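Local coordinates for HD domain protein (Enterococcus faecalis, PDB 4LRL) that probably hydrolyses deoxyribonucleoside triphosphates through a metal-binding HD domain and is regulated allosterically by bound nucleotides, at residues N46-Q51 against H90-Y95; E96-I101 against I126-A131; F40-H45 against L212-Y217. One frame throughout, in Å; residues are numbered along the deposited sequence. Where two conformers were deposited one is given.

Contact 1 of 3, residues N46-Q51 against H90-Y95; sequences NYIHVQ and HSLGVY. With NI (nickel (II) ion), chain N.
Ile48 is the knob by which strand 46-51 packs against helix 90-95, and its two branches go to separate places. The CG1-CD1 arm runs over the helix backbone at Leu92 and Gly93: Ile48 CD1 lies 3.7 Å from Leu92 O and 4.3 Å from Gly93 CA, settling on the low surface of the glycine. Behind it, Ile48 CG1 meets Leu92 CB at 4.1 Å, the two side chains crossing at about a right angle. The other branch, Ile48 CG2, stands anti to the backbone N and abuts the rim of the Tyr95 ring, 3.7 Å from Tyr95 CD2 and close to the ring plane. Tyr95 is the complementary projection from the helix. With CG anti to its own backbone N (chi1 154°), it extends beside Ile48 to the strand backbone, where Tyr95 OH donates to His49 O at 2.6 Å. The hydroxyl lies in the carbonyl plane on a lone pair, with a C=O...O angle of 143°. Val50 CG2 adds an oblique contact to Tyr95 CE2 at 4.0 Å. A water accepts from Gln51 N and donates to Tyr95 OH, so the hydroxyl is held to the strand twice, directly at His49 O and through the water at Gln51 N. At the start of the helical segment, His90 binds nickel through NE2 at 2.2 Å; His134, Asp135 and Asp207 complete the protein ligands of this HD-domain metal site, while Asp210 holds His90 ND1 and thereby orients the ring. Strand and helix axes make an angle of 70°. Around them, helix 53-60 packs Ile55 against Val50 and Tyr95 and Ile59 against Val50 and Leu92, strand 33-42 pairs with the strand, and His81 of the third subunit reaches Ile48 and Leu92.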
# COMPACT_ATOMS: atom_id res chain seq x y z
N ASN C 46 8.96 9.73 3.44
CA ASN C 46 8.15 10.89 3.11
C ASN C 46 8.96 12.18 3.07
O ASN C 46 8.98 12.85 2.03
CB ASN C 46 6.89 10.98 3.98
CG ASN C 46 6.08 9.69 3.95
OD1 ASN C 46 5.63 9.25 2.89
ND2 ASN C 46 5.92 9.06 5.11
N TYR C 47 9.66 12.50 4.16
CA TYR C 47 10.53 13.68 4.23
C TYR C 47 11.85 13.39 4.94
O TYR C 47 11.89 12.65 5.93
CB TYR C 47 9.82 14.81 4.97
CG TYR C 47 8.62 15.37 4.25
CD1 TYR C 47 7.35 14.82 4.45
CD2 TYR C 47 8.75 16.45 3.39
CE1 TYR C 47 6.24 15.34 3.80
CE2 TYR C 47 7.64 16.98 2.73
CZ TYR C 47 6.39 16.41 2.94
OH TYR C 47 5.30 16.92 2.29
N ILE C 48 12.92 13.99 4.41
CA ILE C 48 14.18 14.08 5.13
C ILE C 48 14.21 15.48 5.74
O ILE C 48 13.97 16.47 5.04
CB ILE C 48 15.41 13.88 4.19
CG1 ILE C 48 15.27 12.62 3.30
CG2 ILE C 48 16.74 13.92 4.97
CD1 ILE C 48 15.04 11.29 4.02
N HIS C 49 14.48 15.56 7.05
CA HIS C 49 14.46 16.84 7.77
C HIS C 49 15.87 17.28 8.15
O HIS C 49 16.59 16.55 8.84
CB HIS C 49 13.60 16.75 9.04
CG HIS C 49 12.17 16.37 8.78
ND1 HIS C 49 11.78 15.08 8.53
CD2 HIS C 49 11.05 17.12 8.76
CE1 HIS C 49 10.47 15.04 8.36
NE2 HIS C 49 10.00 16.27 8.49
N VAL C 50 16.24 18.49 7.72
CA VAL C 50 17.57 19.04 8.01
C VAL C 50 17.47 20.38 8.76
O VAL C 50 16.87 21.33 8.25
CB VAL C 50 18.39 19.23 6.70
CG1 VAL C 50 19.74 19.92 6.98
CG2 VAL C 50 18.60 17.89 6.00
N GLN C 51 18.04 20.41 9.97
CA GLN C 51 18.08 21.62 10.82
C GLN C 51 19.48 22.21 10.99
O GLN C 51 19.61 23.41 11.24
CB GLN C 51 17.54 21.34 12.22
CG GLN C 51 16.05 21.10 12.31
CD GLN C 51 15.73 19.63 12.42
OE1 GLN C 51 15.70 19.07 13.52
NE2 GLN C 51 15.49 19.00 11.28
N HIS C 90 19.88 6.74 -0.37
CA HIS C 90 20.09 5.85 0.77
C HIS C 90 20.81 6.55 1.93
O HIS C 90 20.45 6.37 3.09
CB HIS C 90 20.84 4.57 0.37
CG HIS C 90 21.37 3.79 1.54
ND1 HIS C 90 20.55 3.16 2.46
CD2 HIS C 90 22.64 3.54 1.94
CE1 HIS C 90 21.29 2.56 3.38
NE2 HIS C 90 22.56 2.78 3.09
N SER C 91 21.81 7.37 1.60
CA SER C 91 22.57 8.10 2.59
C SER C 91 21.68 9.09 3.36
O SER C 91 21.75 9.15 4.59
CB SER C 91 23.76 8.82 1.96
OG SER C 91 24.72 7.88 1.51
N LEU C 92 20.82 9.81 2.64
CA LEU C 92 19.88 10.72 3.30
C LEU C 92 18.89 9.94 4.15
O LEU C 92 18.47 10.42 5.19
CB LEU C 92 19.13 11.61 2.29
CG LEU C 92 19.87 12.59 1.36
CD1 LEU C 92 18.94 13.72 0.98
CD2 LEU C 92 21.14 13.17 1.93
N GLY C 93 18.52 8.74 3.69
CA GLY C 93 17.59 7.89 4.42
C GLY C 93 18.16 7.47 5.77
O GLY C 93 17.49 7.56 6.81
N VAL C 94 19.42 7.03 5.75
CA VAL C 94 20.10 6.57 6.97
C VAL C 94 20.22 7.74 7.93
O VAL C 94 19.94 7.59 9.11
CB VAL C 94 21.47 5.95 6.64
CG1 VAL C 94 22.22 5.51 7.92
CG2 VAL C 94 21.28 4.78 5.72
N TYR C 95 20.57 8.91 7.41
CA TYR C 95 20.61 10.13 8.21
C TYR C 95 19.24 10.40 8.85
O TYR C 95 19.15 10.70 10.04
CB TYR C 95 21.05 11.35 7.38
CG TYR C 95 20.52 12.65 7.95
CD1 TYR C 95 21.15 13.27 9.02
CD2 TYR C 95 19.35 13.24 7.45
CE1 TYR C 95 20.66 14.46 9.57
CE2 TYR C 95 18.83 14.42 8.00
CZ TYR C 95 19.50 15.02 9.05
OH TYR C 95 19.03 16.19 9.60
NI NI N . 24.43 1.99 3.86
O HOH W 1 19.93 18.49 10.83
O HOH W 2 24.13 0.46 2.01
O HOH W 3 25.88 0.41 3.97

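Contact 2 of 3, residues E96-I101 against I126-A131; sequences EITRRI and ITLCAA
Helices 96-101 and 126-131 run nearly antiparallel, at 159° with their axes 9.2 Å apart, and their CA atoms come nearest at Thr98 and Leu128, 6.5 Å apart. This is a close helix pair in the all-helical core of the HD domain, built largely on threonine and alanine, with one leucine. Thr98 CG2, anti to its backbone N, points into the interface and meets Thr127 CG2 at 3.6 Å, methyl against methyl. The hydroxyl side of the same residue receives Ala131, whose CB lies 3.4 Å from Thr98 OG1. Neither threonine hydroxyl needs a partner across the interface: Thr98 OG1 bonds to Val94 O and Thr127 OG1 to Glu123 O, each one turn back in its own helix. Leu128 sends CD2 onto the backbone of Arg99, 3.7 Å from Arg99 CA. Beyond that contact the Arg99 chain bends at chi3 (68°) and carries its guanidinium away to Glu96, the centre of a salt-bridge network. Arg99 grips this carboxylate side-on, its NE bonding Glu96 OE2 at 3.1 Å. Arg100 also comes side-on but directs both nitrogens to one atom, so Glu96 OE1 accepts three N-H groups: Arg99 NH2 on its syn side, and Arg100 NH1 and NE, the latter at 2.7 Å, both on its anti side.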
# COMPACT_ATOMS: atom_id res chain seq x y z
N GLU C 96 18.18 10.30 8.05
CA GLU C 96 16.83 10.57 8.54
C GLU C 96 16.38 9.63 9.67
O GLU C 96 15.83 10.09 10.68
CB GLU C 96 15.81 10.57 7.40
CG GLU C 96 14.36 10.82 7.87
CD GLU C 96 14.14 12.19 8.53
OE1 GLU C 96 13.04 12.39 9.09
OE2 GLU C 96 15.03 13.08 8.47
N ILE C 97 16.58 8.33 9.49
CA ILE C 97 16.21 7.34 10.50
C ILE C 97 16.97 7.62 11.81
O ILE C 97 16.39 7.58 12.88
CB ILE C 97 16.49 5.89 10.02
CG1 ILE C 97 15.60 5.55 8.80
CG2 ILE C 97 16.33 4.89 11.17
CD1 ILE C 97 15.72 4.10 8.29
N THR C 98 18.26 7.94 11.68
CA THR C 98 19.14 8.25 12.80
C THR C 98 18.65 9.50 13.54
O THR C 98 18.66 9.56 14.77
CB THR C 98 20.59 8.46 12.31
OG1 THR C 98 21.07 7.26 11.71
CG2 THR C 98 21.52 8.80 13.45
N ARG C 99 18.20 10.50 12.77
CA ARG C 99 17.66 11.72 13.36
C ARG C 99 16.39 11.40 14.15
O ARG C 99 16.20 11.91 15.25
CB ARG C 99 17.39 12.78 12.28
CG ARG C 99 16.93 14.11 12.84
CD ARG C 99 16.25 14.95 11.76
NE ARG C 99 14.98 14.40 11.30
CZ ARG C 99 13.82 14.45 11.98
NH1 ARG C 99 13.74 15.01 13.18
NH2 ARG C 99 12.72 13.91 11.44
N ARG C 100 15.55 10.54 13.61
CA ARG C 100 14.31 10.18 14.31
C ARG C 100 14.62 9.46 15.62
O ARG C 100 13.96 9.72 16.63
CB ARG C 100 13.38 9.36 13.41
CG ARG C 100 12.80 10.21 12.28
CD ARG C 100 12.00 9.42 11.28
NE ARG C 100 11.73 10.25 10.10
CZ ARG C 100 10.91 9.93 9.10
NH1 ARG C 100 10.76 10.77 8.08
NH2 ARG C 100 10.23 8.78 9.11
N ILE C 101 15.63 8.59 15.59
CA ILE C 101 16.05 7.84 16.79
C ILE C 101 16.62 8.75 17.87
O ILE C 101 16.25 8.62 19.04
CB ILE C 101 17.07 6.70 16.44
CG1 ILE C 101 16.43 5.73 15.45
CG2 ILE C 101 17.51 5.96 17.71
CD1 ILE C 101 17.36 4.64 14.93
N ILE C 126 27.61 14.44 15.82
CA ILE C 126 28.55 13.42 15.35
C ILE C 126 27.83 12.17 14.83
O ILE C 126 28.29 11.54 13.87
CB ILE C 126 29.61 13.04 16.44
CG1 ILE C 126 30.66 12.09 15.86
CG2 ILE C 126 28.94 12.44 17.68
CD1 ILE C 126 31.71 11.62 16.85
N THR C 127 26.71 11.82 15.45
CA THR C 127 25.95 10.65 15.05
C THR C 127 25.27 10.89 13.70
O THR C 127 25.23 9.99 12.85
CB THR C 127 24.93 10.23 16.13
OG1 THR C 127 25.58 10.13 17.41
CG2 THR C 127 24.30 8.89 15.80
N LEU C 128 24.75 12.10 13.49
CA LEU C 128 24.11 12.47 12.23
C LEU C 128 25.14 12.53 11.11
O LEU C 128 24.89 12.07 10.00
CB LEU C 128 23.37 13.80 12.36
CG LEU C 128 22.16 13.81 13.30
CD1 LEU C 128 21.56 15.21 13.45
CD2 LEU C 128 21.13 12.81 12.82
N CYS C 129 26.31 13.07 11.43
CA CYS C 129 27.40 13.14 10.46
C CYS C 129 27.82 11.74 10.02
O CYS C 129 27.86 11.45 8.82
CB CYS C 129 28.57 13.94 11.01
SG CYS C 129 28.21 15.70 11.10
N ALA C 130 28.12 10.87 10.98
CA ALA C 130 28.46 9.47 10.67
C ALA C 130 27.37 8.74 9.88
O ALA C 130 27.69 7.95 8.99
CB ALA C 130 28.81 8.71 11.91
N ALA C 131 26.11 9.02 10.18
CA ALA C 131 24.99 8.42 9.45
C ALA C 131 24.96 8.87 7.98
O ALA C 131 24.79 8.06 7.08
CB ALA C 131 23.68 8.76 10.11

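Contact 3 of 3, residues F40-H45 against L212-Y217; sequences FRDPVH and LLRDAY. With DGT (2'-deoxyguanosine-5'-triphosphate), chain O.
The turn of the β-hairpin of strands 33-42 and 46-52, held by an Asx motif at Asp42, is salt-bridged to Arg214 of the helix that carries the metal ligand Asp207. Asp42 OD2 accepts His45 N at 2.9 Å. From the opposite face of the carboxylate plane, Arg214 NH1 reaches Asp42 OD2 at 3.2 Å. Arg214 NH2 completes the end-on pair, bonding the syn lone pair of Asp42 OD1 at 2.8 Å with a nearly straight N-H (160°). The Arg214 chain, extended from the helix with CG anti to the backbone N, bends at chi3 (-46°) to bring the guanidinium there, its plane 44° from the carboxylate. Val44 CG2 lies over one guanidinium face, 3.8 Å from Arg214 NH2, and also packs on Tyr217 CB. The carbonyl carbon of Pro43 lies over one face of the Tyr217 ring, toward its rim, and Pro43 CB comes 3.6 Å from Tyr217 CE2. Asp210, in the second shell through its bond to the nickel ligand His90, also takes Arg214 NH1 and His45 NE2, so the turn backs that shell. His81 of the third subunit bonds Asp42 OD1. The arrangement is thus an Asx-stabilised hairpin turn, salt-bridged to the helix supplying the final aspartate of an HD metal site.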
# COMPACT_ATOMS: atom_id res chain seq x y z
N PHE C 40 13.38 17.47 2.49
CA PHE C 40 13.67 16.82 1.23
C PHE C 40 12.61 15.74 1.02
O PHE C 40 12.45 14.84 1.84
CB PHE C 40 15.05 16.17 1.25
CG PHE C 40 16.20 17.15 1.42
CD1 PHE C 40 16.26 18.02 2.50
CD2 PHE C 40 17.25 17.15 0.50
CE1 PHE C 40 17.33 18.89 2.66
CE2 PHE C 40 18.32 18.02 0.66
CZ PHE C 40 18.36 18.90 1.73
N ARG C 41 11.89 15.83 -0.09
CA ARG C 41 10.93 14.80 -0.41
C ARG C 41 11.65 13.47 -0.61
O ARG C 41 12.66 13.40 -1.32
CB ARG C 41 10.12 15.20 -1.65
CG ARG C 41 8.69 14.71 -1.63
CD ARG C 41 7.92 15.27 -0.44
NE ARG C 41 6.64 14.57 -0.28
CZ ARG C 41 5.45 15.09 -0.56
NH1 ARG C 41 5.34 16.34 -0.98
NH2 ARG C 41 4.36 14.36 -0.40
N ASP C 42 11.15 12.43 0.05
CA ASP C 42 11.70 11.10 -0.05
C ASP C 42 10.56 10.10 -0.14
O ASP C 42 9.68 10.08 0.71
CB ASP C 42 12.59 10.79 1.16
CG ASP C 42 13.25 9.43 1.06
OD1 ASP C 42 14.02 9.21 0.11
OD2 ASP C 42 13.00 8.56 1.92
N PRO C 43 10.57 9.24 -1.17
CA PRO C 43 9.44 8.33 -1.33
C PRO C 43 9.30 7.31 -0.18
O PRO C 43 8.21 6.79 0.05
CB PRO C 43 9.72 7.64 -2.66
CG PRO C 43 11.18 7.81 -2.89
CD PRO C 43 11.56 9.11 -2.25
N VAL C 44 10.40 7.06 0.53
CA VAL C 44 10.42 6.05 1.59
C VAL C 44 10.02 6.61 2.97
O VAL C 44 9.12 6.08 3.63
CB VAL C 44 11.81 5.35 1.65
CG1 VAL C 44 11.92 4.43 2.87
CG2 VAL C 44 12.05 4.58 0.36
N HIS C 45 10.69 7.69 3.39
CA HIS C 45 10.45 8.29 4.71
C HIS C 45 9.58 9.54 4.61
O HIS C 45 9.47 10.30 5.59
CB HIS C 45 11.78 8.59 5.42
CG HIS C 45 12.65 7.38 5.55
ND1 HIS C 45 12.25 6.25 6.22
CD2 HIS C 45 13.89 7.12 5.08
CE1 HIS C 45 13.21 5.34 6.16
NE2 HIS C 45 14.22 5.85 5.48
N LEU C 212 16.84 -1.93 3.62
CA LEU C 212 15.78 -2.95 3.54
C LEU C 212 14.47 -2.34 3.04
O LEU C 212 13.85 -2.87 2.12
CB LEU C 212 15.61 -3.71 4.85
CG LEU C 212 16.80 -4.62 5.22
CD1 LEU C 212 16.69 -5.12 6.67
CD2 LEU C 212 17.04 -5.79 4.24
N LEU C 213 14.07 -1.22 3.63
CA LEU C 213 12.85 -0.56 3.24
C LEU C 213 12.94 0.05 1.85
O LEU C 213 12.01 -0.10 1.05
CB LEU C 213 12.49 0.53 4.25
CG LEU C 213 12.03 0.09 5.65
CD1 LEU C 213 12.06 1.28 6.62
CD2 LEU C 213 10.62 -0.54 5.57
N ARG C 214 14.05 0.73 1.58
CA ARG C 214 14.26 1.44 0.32
C ARG C 214 14.46 0.46 -0.85
O ARG C 214 13.89 0.64 -1.93
CB ARG C 214 15.46 2.39 0.43
CG ARG C 214 15.73 3.25 -0.84
CD ARG C 214 16.79 4.35 -0.57
NE ARG C 214 16.53 5.05 0.69
CZ ARG C 214 15.74 6.11 0.81
NH1 ARG C 214 15.55 6.65 2.00
NH2 ARG C 214 15.14 6.64 -0.26
N ASP C 215 15.27 -0.57 -0.62
CA ASP C 215 15.44 -1.61 -1.63
C ASP C 215 14.11 -2.31 -1.95
O ASP C 215 13.82 -2.58 -3.11
CB ASP C 215 16.52 -2.60 -1.23
CG ASP C 215 17.89 -1.96 -1.13
OD1 ASP C 215 18.07 -0.80 -1.59
OD2 ASP C 215 18.80 -2.61 -0.57
N ALA C 216 13.31 -2.57 -0.92
CA ALA C 216 11.98 -3.14 -1.11
C ALA C 216 11.08 -2.19 -1.88
O ALA C 216 10.35 -2.62 -2.78
CB ALA C 216 11.34 -3.52 0.22
N TYR C 217 11.15 -0.90 -1.52
CA TYR C 217 10.29 0.11 -2.11
C TYR C 217 10.52 0.19 -3.62
O TYR C 217 9.56 0.25 -4.39
CB TYR C 217 10.48 1.48 -1.45
CG TYR C 217 9.50 2.54 -1.94
CD1 TYR C 217 8.27 2.72 -1.31
CD2 TYR C 217 9.79 3.34 -3.05
CE1 TYR C 217 7.35 3.69 -1.77
CE2 TYR C 217 8.90 4.29 -3.52
CZ TYR C 217 7.67 4.46 -2.88
OH TYR C 217 6.78 5.41 -3.34
PG DGT O . 18.22 27.82 -0.50
O1G DGT O . 19.31 28.84 -0.74
O2G DGT O . 18.66 26.57 0.22
O3G DGT O . 16.95 28.44 0.05
O3B DGT O . 17.86 27.30 -1.98
PB DGT O . 16.43 26.64 -2.32
O1B DGT O . 15.81 26.12 -1.05
O2B DGT O . 15.65 27.60 -3.19
O3A DGT O . 16.85 25.40 -3.28
PA DGT O . 17.80 24.18 -2.83
O1A DGT O . 18.15 24.25 -1.38
O2A DGT O . 18.91 24.05 -3.84
O5' DGT O . 16.80 22.93 -3.03
C5' DGT O . 15.44 23.01 -2.61
C4' DGT O . 14.74 21.67 -2.79
O4' DGT O . 15.64 20.71 -3.35
C3' DGT O . 14.28 21.11 -1.46
O3' DGT O . 12.90 20.72 -1.56
C2' DGT O . 15.16 19.90 -1.19
C1' DGT O . 15.58 19.50 -2.59
N9 DGT O . 16.88 18.79 -2.68
C8 DGT O . 17.04 17.54 -3.13
N7 DGT O . 18.34 17.16 -3.12
C5 DGT O . 19.04 18.19 -2.65
C6 DGT O . 20.46 18.46 -2.38
O6 DGT O . 21.32 17.58 -2.61
N1 DGT O . 20.79 19.66 -1.89
C2 DGT O . 19.87 20.63 -1.64
N2 DGT O . 20.28 21.81 -1.14
N3 DGT O . 18.54 20.45 -1.87
C4 DGT O . 18.08 19.27 -2.36

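In the fold
From the N terminus, the chain first lays down 40-45, where contact 3 opens, and then turns through the hairpin into 46-51, where contact 1 opens. Contact 1 closes when helix 87-108 returns to the second hairpin strand. The same helix then opens contact 2, which closes at helix 124-133. Contacts 1 and 2 therefore follow in series, and both nest inside the long loop that contact 3 closes at helix 206-219. The three are in touch: Phe40 O meets Ile48 N in the hairpin, His49 N reaches Glu96 OE2, and His45 O meets Arg100 NH1. Together they fasten the hairpin and three helices around one flank of the metal site.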